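PDB 7JQE: ESAT-6/WXG100 secretion system protein from Streptococcus gallolyticus, which is the extracellular part of EsaA, a membrane subunit of the type VIIb secretion system, and probably helps that machinery export protein toxins. Local coordinates for residues P265-V270 with S360-S365; T370-L375 with T387-V392. One frame throughout, in Å; residues are numbered along the deposited sequence.

Contact 1 of 2, residues P265-V270 with S360-S365; sequences PEQSNV and SYTFDS. With EDO (1,2-ethanediol), chain K.
N269 and Y361 face each other as a hydrogen-bonded antiparallel pair, and their side chains run side by side in the same direction. ND2 of N269 donates a hydrogen bond to the phenol oxygen OH of Y361, 2.8 Å long, with the amide and ring planes 75° apart. Y361 can lie alongside its neighbour because CG sits between the backbone N and the carbonyl carbon (chi1 63°), which turns the ring back over N269; CB of N269 reaches within 3.4 Å of CZ of Y361. The backbone O of N269 lies over one face of that ring, offset toward the rim. Two backbone bonds also join the pair, N269 N to Y361 O and Y361 N to N269 O.

On the other face of the sheet the hydroxyls OG of S268 and OG1 of T362 share a hydrogen bond of 2.9 Å. Just before the strand begins, Q267 already pairs with F363. Its O accepts from F363 N at 3.2 Å, and its extended side chain carries NE2 straight out to F363 O. That bond is also 3.2 Å and almost straight at 175°; F363 O lies in the amide plane of Q267, while NE2 stands above the carbonyl plane of F363.

Outward from here, strand 337-341 pairs with the far edge of strand 355-363. The F363 ring packs on H371, I373 and I390, and Y361 stacks with Y388, so one face of this small sheet rests on the neighbouring sheet. The amide of N269 thus gives the phenol of the buried Y361 a polar partner and, together with the stack on Y388, probably limits how its ring can turn.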
loop_
_atom_site.group_PDB
_atom_site.type_symbol
_atom_site.label_atom_id
_atom_site.label_comp_id
_atom_site.label_asym_id
_atom_site.label_seq_id
_atom_site.Cartn_x
_atom_site.Cartn_y
_atom_site.Cartn_z
ATOM N N PRO A 265 -8.960 23.296 42.831
ATOM C CA PRO A 265 -9.744 23.760 43.979
ATOM C C PRO A 265 -8.884 24.534 44.968
ATOM O O PRO A 265 -7.663 24.378 45.036
ATOM C CB PRO A 265 -10.272 22.462 44.595
ATOM C CG PRO A 265 -9.272 21.434 44.201
ATOM C CD PRO A 265 -8.766 21.836 42.843
ATOM N N GLU A 266 -9.551 25.381 45.748
ATOM C CA GLU A 266 -8.848 26.212 46.717
ATOM C C GLU A 266 -8.410 25.375 47.913
ATOM O O GLU A 266 -9.208 24.629 48.489
ATOM C CB GLU A 266 -9.740 27.365 47.173
ATOM C CG GLU A 266 -9.000 28.677 47.340
ATOM C CD GLU A 266 -8.509 29.233 46.017
ATOM O OE1 GLU A 266 -9.135 28.935 44.980
ATOM O OE2 GLU A 266 -7.496 29.965 46.013
ATOM N N GLN A 267 -7.136 25.504 48.288
ATOM C CA GLN A 267 -6.581 24.682 49.359
ATOM C C GLN A 267 -6.982 25.180 50.742
ATOM O O GLN A 267 -7.108 24.374 51.671
ATOM C CB GLN A 267 -5.059 24.633 49.236
ATOM C CG GLN A 267 -4.373 23.735 50.247
ATOM C CD GLN A 267 -2.879 23.660 50.019
ATOM O OE1 GLN A 267 -2.352 24.293 49.103
ATOM N NE2 GLN A 267 -2.187 22.886 50.849
ATOM N N SER A 268 -7.185 26.486 50.903
ATOM C CA SER A 268 -7.635 27.071 52.157
ATOM C C SER A 268 -9.029 27.661 51.994
ATOM O O SER A 268 -9.427 28.078 50.903
ATOM C CB SER A 268 -6.679 28.167 52.642
ATOM O OG SER A 268 -5.456 27.617 53.102
ATOM N N ASN A 269 -9.770 27.695 53.095
ATOM C CA ASN A 269 -11.078 28.329 53.103
ATOM C C ASN A 269 -11.408 28.717 54.538
ATOM O O ASN A 269 -10.735 28.304 55.486
ATOM C CB ASN A 269 -12.150 27.415 52.502
ATOM C CG ASN A 269 -13.474 28.129 52.287
ATOM O OD1 ASN A 269 -13.530 29.359 52.251
ATOM N ND2 ASN A 269 -14.548 27.359 52.151
ATOM N N VAL A 270 -12.451 29.529 54.682
ATOM C CA VAL A 270 -12.859 30.058 55.973
ATOM C C VAL A 270 -14.373 29.958 56.086
ATOM O O VAL A 270 -15.095 30.008 55.086
ATOM C CB VAL A 270 -12.387 31.516 56.162
ATOM C CG1 VAL A 270 -10.871 31.566 56.284
ATOM C CG2 VAL A 270 -12.850 32.373 54.994
ATOM N N SER A 360 -10.496 28.855 59.959
ATOM C CA SER A 360 -9.691 28.599 58.774
ATOM C C SER A 360 -9.300 27.128 58.742
ATOM O O SER A 360 -8.791 26.594 59.732
ATOM C CB SER A 360 -8.437 29.475 58.768
ATOM O OG SER A 360 -7.398 28.878 58.005
ATOM N N TYR A 361 -9.544 26.475 57.609
ATOM C CA TYR A 361 -9.098 25.108 57.409
ATOM C C TYR A 361 -8.269 25.030 56.136
ATOM O O TYR A 361 -8.504 25.764 55.172
ATOM C CB TYR A 361 -10.274 24.114 57.357
ATOM C CG TYR A 361 -11.257 24.309 56.223
ATOM C CD1 TYR A 361 -10.976 23.840 54.939
ATOM C CD2 TYR A 361 -12.482 24.924 56.442
ATOM C CE1 TYR A 361 -11.883 24.003 53.904
ATOM C CE2 TYR A 361 -13.396 25.089 55.416
ATOM C CZ TYR A 361 -13.094 24.626 54.150
ATOM O OH TYR A 361 -14.006 24.793 53.132
ATOM N N THR A 362 -7.281 24.140 56.155
ATOM C CA THR A 362 -6.312 24.018 55.072
ATOM C C THR A 362 -6.032 22.538 54.856
ATOM O O THR A 362 -5.482 21.875 55.741
ATOM C CB THR A 362 -5.023 24.776 55.396
ATOM O OG1 THR A 362 -5.317 26.165 55.589
ATOM C CG2 THR A 362 -4.014 24.624 54.264
ATOM N N PHE A 363 -6.413 22.019 53.692
ATOM C CA PHE A 363 -6.060 20.648 53.348
ATOM C C PHE A 363 -4.546 20.486 53.367
ATOM O O PHE A 363 -3.794 21.450 53.202
ATOM C CB PHE A 363 -6.628 20.271 51.978
ATOM C CG PHE A 363 -8.131 20.222 51.939
ATOM C CD1 PHE A 363 -8.861 21.298 51.465
ATOM C CD2 PHE A 363 -8.812 19.104 52.389
ATOM C CE1 PHE A 363 -10.247 21.258 51.439
ATOM C CE2 PHE A 363 -10.199 19.059 52.366
ATOM C CZ PHE A 363 -10.915 20.137 51.890
ATOM N N ASP A 364 -4.096 19.249 53.592
ATOM C CA ASP A 364 -2.661 19.015 53.726
ATOM C C ASP A 364 -1.936 19.139 52.390
ATOM O O ASP A 364 -0.747 19.479 52.365
ATOM C CB ASP A 364 -2.401 17.645 54.359
ATOM C CG ASP A 364 -2.968 16.497 53.539
ATOM O OD1 ASP A 364 -3.498 16.743 52.434
ATOM O OD2 ASP A 364 -2.882 15.341 54.007
ATOM N N SER A 365 -2.621 18.877 51.278
ATOM C CA SER A 365 -1.997 18.989 49.965
ATOM C C SER A 365 -3.079 19.172 48.910
ATOM O O SER A 365 -4.271 18.979 49.169
ATOM C CB SER A 365 -1.135 17.763 49.641
ATOM O OG SER A 365 -1.931 16.677 49.200
HETATM C C1 EDO K . -4.874 12.852 51.507
HETATM O O1 EDO K . -5.248 13.738 52.568
HETATM C C2 EDO K . -3.387 12.527 51.601
HETATM O O2 EDO K . -2.613 13.721 51.429
#

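Contact 2 of 2, residues T370-L375 with T387-V392; sequences THTITL and TYTIYV. With EDO (1,2-ethanediol), chain I.
The carbonyl oxygen of I373 takes two donors from the partner strand: Y388 N at 2.9 Å and the hydroxyl OG1 of T387 at 3.1 Å. The backbone N-H arrives in the carbonyl plane, while the hydroxyl comes from above it, 37° out. T387 reaches this oxygen because OG1 is anti to its backbone N (chi1 178°), which brings the hydroxyl out to the neighbouring strand's carbonyl. The two segments are the arms of a beta hairpin, strands 369-379 and 382-392, running antiparallel with their short axes 169° apart.

I373 N in turn donates to Y388 O, and H371 and I390 form the other hydrogen-bonded pair, in which H371 N meets I390 O at 2.8 Å. Between these pairs T372 and T389 sit opposite each other, their OG1 atoms joined at 2.8 Å. Threonines line this face: the methyl CG2 of T370 touches CG2 of T389 at 3.4 Å, and CG2 of T372 touches OG1 of T387.

The opposite face, with H371, I373, Y388 and I390, is more apolar. CB of H371 packs on CG1 of I390, and the imidazole carbon CD2 approaches CG2 of V392; the ring's NE2 is held by the backbone O of S367. CD2 of L375 meets the edge of the Y388 ring near its plane. I373 and L375 pack on V339, and H371, I373 and I390 on F363. Strand 327-335 extends the sheet beside strand 369-379, and T374 OG1 bonds to S335 OG. The second subunit packs its Y388 on T387 and its T387 on Y388, and weak hydrogen bonds run between T370 OG1 and Y391 OH of the two subunits. T389 N donates to O1 of a 1,2-ethanediol, probably from the crystallisation liquor, at 3.2 Å.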
loop_
_atom_site.group_PDB
_atom_site.type_symbol
_atom_site.label_atom_id
_atom_site.label_comp_id
_atom_site.label_asym_id
_atom_site.label_seq_id
_atom_site.Cartn_x
_atom_site.Cartn_y
_atom_site.Cartn_z
ATOM N N THR A 370 -8.992 12.652 46.141
ATOM C CA THR A 370 -9.967 13.269 47.032
ATOM C C THR A 370 -9.319 13.568 48.375
ATOM O O THR A 370 -8.631 12.712 48.942
ATOM C CB THR A 370 -11.183 12.361 47.232
ATOM O OG1 THR A 370 -11.841 12.154 45.978
ATOM C CG2 THR A 370 -12.161 12.997 48.198
ATOM N N HIS A 371 -9.537 14.780 48.876
ATOM C CA HIS A 371 -9.030 15.201 50.175
ATOM C C HIS A 371 -10.201 15.550 51.079
ATOM O O HIS A 371 -11.147 16.222 50.652
ATOM C CB HIS A 371 -8.089 16.400 50.037
ATOM C CG HIS A 371 -6.872 16.114 49.217
ATOM N ND1 HIS A 371 -5.675 15.717 49.773
ATOM C CD2 HIS A 371 -6.668 16.156 47.878
ATOM C CE1 HIS A 371 -4.786 15.531 48.815
ATOM N NE2 HIS A 371 -5.362 15.792 47.656
ATOM N N THR A 372 -10.134 15.089 52.329
ATOM C CA THR A 372 -11.207 15.294 53.294
ATOM C C THR A 372 -10.631 15.731 54.632
ATOM O O THR A 372 -9.715 15.093 55.157
ATOM C CB THR A 372 -12.044 14.023 53.486
ATOM O OG1 THR A 372 -12.879 13.819 52.340
ATOM C CG2 THR A 372 -12.919 14.150 54.720
ATOM N N ILE A 373 -11.177 16.815 55.175
ATOM C CA ILE A 373 -10.872 17.273 56.526
ATOM C C ILE A 373 -12.047 16.915 57.421
ATOM O O ILE A 373 -13.207 17.134 57.047
ATOM C CB ILE A 373 -10.611 18.789 56.559
ATOM C CG1 ILE A 373 -9.294 19.135 55.864
ATOM C CG2 ILE A 373 -10.614 19.297 57.992
ATOM C CD1 ILE A 373 -8.981 20.619 55.881
ATOM N N THR A 374 -11.755 16.365 58.599
ATOM C CA THR A 374 -12.770 16.103 59.612
ATOM C C THR A 374 -12.317 16.669 60.947
ATOM O O THR A 374 -11.142 16.564 61.313
ATOM C CB THR A 374 -13.064 14.602 59.777
ATOM O OG1 THR A 374 -11.894 13.928 60.257
ATOM C CG2 THR A 374 -13.502 13.990 58.462
ATOM N N LEU A 375 -13.255 17.264 61.676
ATOM C CA LEU A 375 -12.982 17.764 63.015
ATOM C C LEU A 375 -14.257 17.701 63.840
ATOM O O LEU A 375 -15.338 17.388 63.333
ATOM C CB LEU A 375 -12.452 19.199 62.992
ATOM C CG LEU A 375 -13.441 20.235 62.452
ATOM C CD1 LEU A 375 -13.457 21.481 63.320
ATOM C CD2 LEU A 375 -13.095 20.580 61.007
ATOM N N THR A 387 -16.987 18.201 58.335
ATOM C CA THR A 387 -16.128 17.637 57.305
ATOM C C THR A 387 -16.188 18.508 56.060
ATOM O O THR A 387 -17.218 19.117 55.759
ATOM C CB THR A 387 -16.541 16.204 56.958
ATOM O OG1 THR A 387 -15.703 15.699 55.912
ATOM C CG2 THR A 387 -17.996 16.169 56.499
ATOM N N TYR A 388 -15.068 18.561 55.341
ATOM C CA TYR A 388 -14.980 19.260 54.067
ATOM C C TYR A 388 -14.130 18.431 53.120
ATOM O O TYR A 388 -13.191 17.752 53.543
ATOM C CB TYR A 388 -14.386 20.665 54.231
ATOM C CG TYR A 388 -15.071 21.465 55.309
ATOM C CD1 TYR A 388 -16.284 22.093 55.065
ATOM C CD2 TYR A 388 -14.518 21.573 56.577
ATOM C CE1 TYR A 388 -16.923 22.814 56.049
ATOM C CE2 TYR A 388 -15.149 22.293 57.569
ATOM C CZ TYR A 388 -16.351 22.912 57.298
ATOM O OH TYR A 388 -16.990 23.629 58.277
ATOM N N THR A 389 -14.469 18.483 51.836
ATOM C CA THR A 389 -13.816 17.646 50.840
ATOM C C THR A 389 -13.536 18.454 49.583
ATOM O O THR A 389 -14.303 19.347 49.215
ATOM C CB THR A 389 -14.670 16.426 50.480
ATOM O OG1 THR A 389 -14.898 15.638 51.655
ATOM C CG2 THR A 389 -13.959 15.573 49.440
ATOM N N ILE A 390 -12.418 18.130 48.932
ATOM C CA ILE A 390 -12.105 18.651 47.608
ATOM C C ILE A 390 -11.575 17.513 46.745
ATOM O O ILE A 390 -11.028 16.523 47.241
ATOM C CB ILE A 390 -11.096 19.821 47.650
ATOM C CG1 ILE A 390 -9.808 19.399 48.358
ATOM C CG2 ILE A 390 -11.721 21.033 48.321
ATOM C CD1 ILE A 390 -8.634 20.308 48.059
ATOM N N TYR A 391 -11.742 17.664 45.438
ATOM C CA TYR A 391 -11.408 16.628 44.468
ATOM C C TYR A 391 -10.420 17.220 43.473
ATOM O O TYR A 391 -10.767 18.138 42.721
ATOM C CB TYR A 391 -12.670 16.126 43.769
ATOM C CG TYR A 391 -13.579 17.256 43.332
ATOM C CD1 TYR A 391 -13.496 17.787 42.046
ATOM C CD2 TYR A 391 -14.503 17.808 44.212
ATOM C CE1 TYR A 391 -14.318 18.830 41.645
ATOM C CE2 TYR A 391 -15.333 18.852 43.820
ATOM C CZ TYR A 391 -15.234 19.359 42.537
ATOM O OH TYR A 391 -16.053 20.395 42.144
ATOM N N VAL A 392 -9.184 16.731 43.492
ATOM C CA VAL A 392 -8.185 17.125 42.507
ATOM C C VAL A 392 -8.189 16.062 41.417
ATOM O O VAL A 392 -7.708 14.947 41.627
ATOM C CB VAL A 392 -6.793 17.275 43.130
ATOM C CG1 VAL A 392 -5.818 17.822 42.095
ATOM C CG2 VAL A 392 -6.851 18.180 44.351
HETATM C C1 EDO I . -17.411 20.875 50.874
HETATM O O1 EDO I . -17.362 19.883 51.906
HETATM C C2 EDO I . -16.104 21.662 50.856
HETATM O O2 EDO I . -16.008 22.409 49.636
#

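Overall arrangement
Both contacts belong to the all-beta portion at one end of a long, otherwise largely helical chain, with centres about 9 Å apart. Contact 1 joins two strands of the three-stranded sheet, far apart in sequence, and is a surface contact; contact 2 joins the adjacent arms of a hairpin in the four-stranded sheet and is partly buried. The sheets meet where F363 of contact 1 lies against H371 and I390 of contact 2, and where the rings of Y361 and Y388 stack. Each has one bond between hydroxyls, but contact 1 adds side-chain amides, whereas contact 2 relies more on threonines and apolar groups. Only contact 2 is touched by the second subunit.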